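PDB 5MUL: neuraminidase from Bacteroides thetaiotaomicron, which probably acts as a beta-propeller glycoside hydrolase, likely a rhamnosidase, and binds glucuronic acid. Local coordinates for residues C259-P262 and Q263-L267. Sequence-based numbering, arbitrary orientation. Where two conformers were deposited one is given.
Sequences CRIP and QNSEL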
loop_
_atom_site.group_PDB
_atom_site.type_symbol
_atom_site.label_atom_id
_atom_site.label_comp_id
_atom_site.label_asym_id
_atom_site.label_seq_id
_atom_site.Cartn_x
_atom_site.Cartn_y
_atom_site.Cartn_z
ATOM N N CYS A 259 -13.895 12.682 1.306
ATOM C CA CYS A 259 -13.638 14.036 0.848
ATOM C C CYS A 259 -14.160 14.202 -0.578
ATOM O O CYS A 259 -13.949 13.328 -1.416
ATOM C CB CYS A 259 -12.128 14.292 0.923
ATOM S SG CYS A 259 -11.582 16.012 0.998
ATOM N N ARG A 260 -14.836 15.321 -0.851
ATOM C CA ARG A 260 -15.218 15.685 -2.210
ATOM C C ARG A 260 -14.086 16.495 -2.813
ATOM O O ARG A 260 -13.725 17.533 -2.276
ATOM C CB ARG A 260 -16.509 16.512 -2.208
ATOM C CG ARG A 260 -17.717 15.765 -1.652
ATOM C CD ARG A 260 -18.229 14.702 -2.612
ATOM N NE ARG A 260 -19.499 14.112 -2.182
ATOM C CZ ARG A 260 -20.342 13.468 -2.986
ATOM N NH1 ARG A 260 -20.074 13.328 -4.271
ATOM N NH2 ARG A 260 -21.465 12.964 -2.507
ATOM N N ILE A 261 -13.501 15.997 -3.906
ATOM C CA ILE A 261 -12.365 16.617 -4.555
ATOM C C ILE A 261 -12.646 16.563 -6.050
ATOM O O ILE A 261 -12.701 15.490 -6.652
ATOM C CB ILE A 261 -11.032 15.877 -4.241
ATOM C CG1 ILE A 261 -10.811 15.749 -2.729
ATOM C CG2 ILE A 261 -9.852 16.564 -4.931
ATOM C CD1 ILE A 261 -9.997 14.532 -2.320
ATOM N N PRO A 262 -12.832 17.733 -6.683
ATOM C CA PRO A 262 -13.278 17.657 -8.071
ATOM C C PRO A 262 -12.188 17.229 -9.024
ATOM O O PRO A 262 -10.996 17.203 -8.658
ATOM C CB PRO A 262 -13.728 19.096 -8.369
ATOM C CG PRO A 262 -12.957 19.946 -7.444
ATOM C CD PRO A 262 -12.729 19.124 -6.199
ATOM N N GLN A 263 -12.575 16.909 -10.249
ATOM C CA GLN A 263 -11.617 16.711 -11.311
ATOM C C GLN A 263 -10.741 17.958 -11.497
ATOM O O GLN A 263 -11.113 19.059 -11.053
ATOM C CB GLN A 263 -12.338 16.372 -12.627
ATOM C CG GLN A 263 -13.123 15.068 -12.575
ATOM C CD GLN A 263 -13.847 14.775 -13.874
ATOM O OE1 GLN A 263 -13.253 14.855 -14.951
ATOM N NE2 GLN A 263 -15.111 14.412 -13.771
ATOM N N ASN A 264 -9.576 17.761 -12.107
ATOM C CA ASN A 264 -8.610 18.818 -12.371
ATOM C C ASN A 264 -8.064 19.450 -11.084
ATOM O O ASN A 264 -7.745 20.633 -11.051
ATOM C CB ASN A 264 -9.195 19.892 -13.334
ATOM C CG ASN A 264 -9.634 19.294 -14.663
ATOM O OD1 ASN A 264 -10.825 19.118 -14.914
ATOM N ND2 ASN A 264 -8.662 18.908 -15.487
ATOM N N SER A 265 -7.964 18.645 -10.020
ATOM C CA SER A 265 -7.383 19.078 -8.746
ATOM C C SER A 265 -5.992 18.498 -8.496
ATOM O O SER A 265 -5.485 18.607 -7.366
ATOM C CB SER A 265 -8.269 18.652 -7.586
ATOM O OG SER A 265 -9.580 19.208 -7.692
ATOM N N GLU A 266 -5.382 17.876 -9.494
ATOM C CA GLU A 266 -4.083 17.227 -9.334
ATOM C C GLU A 266 -4.143 16.132 -8.247
ATOM O O GLU A 266 -3.127 15.851 -7.590
ATOM C CB GLU A 266 -2.972 18.257 -9.030
ATOM C CG GLU A 266 -2.984 19.466 -9.991
ATOM C CD GLU A 266 -2.800 19.086 -11.447
ATOM O OE1 GLU A 266 -2.437 17.942 -11.758
ATOM O OE2 GLU A 266 -2.937 19.956 -12.320
ATOM N N LEU A 267 -5.315 15.507 -8.089
ATOM C CA LEU A 267 -5.518 14.381 -7.191
ATOM C C LEU A 267 -4.887 13.155 -7.826
ATOM O O LEU A 267 -5.156 12.811 -8.981
ATOM C CB LEU A 267 -6.997 14.114 -6.995
ATOM C CG LEU A 267 -7.395 12.956 -6.065
ATOM C CD1 LEU A 267 -6.930 13.172 -4.631
ATOM C CD2 LEU A 267 -8.912 12.727 -6.100
HETATM O O HOH W 1 -8.097 15.737 -9.904
#
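S265 reaches back three residues to the backbone carbonyl of P262, and beside this bond I261 packs on L267. From P262 to S265 the chain reverses in a turn resembling type II, though with a wide psi at Q263, N264 taking the position with positive phi (63°). No direct bond joins the turn's end amide to its first carbonyl; the serine hydroxyl closes the loop instead, S265 OG donating to P262 O at 2.6 Å. It comes from above the carbonyl plane, 42° out of it, and P262 CG lies 3.5 Å from the same OG. With OG beside its own backbone N (chi1 -60°), the hydroxyl is swung to the carbonyl, with CB also against the isoleucine methyl CG2. A water takes the N-H of S265 (2.9 Å) and, more weakly, that of L267, and may give a weak, long bond to P262 O. Replacing S265 by alanine would probably cost the turn its direct side-chain link, P262 O losing the hydroxyl that now closes the turn.

From CB, directed toward residues 263-267, I261 forks. CG2, anti to the backbone N, lies 3.7 Å from S265 CB and 4.1 Å from L267 CD2. The other branch runs through CG1 to CD1, which meets L267 CD1 at 4.1 Å. The two side chains cross at about a right angle, and each L267 methyl lies nearest a different methyl of I261.

The turn belongs to the linker from strand 256-259, outermost in its four-stranded sheet, to strand 272-275 at the edge of the next, as between propeller blades. Both I261 and L267 rest on W287 of strand 281-287, while D225 of strand 223-231 takes the N-H of I261 and R288 bonds N264 O.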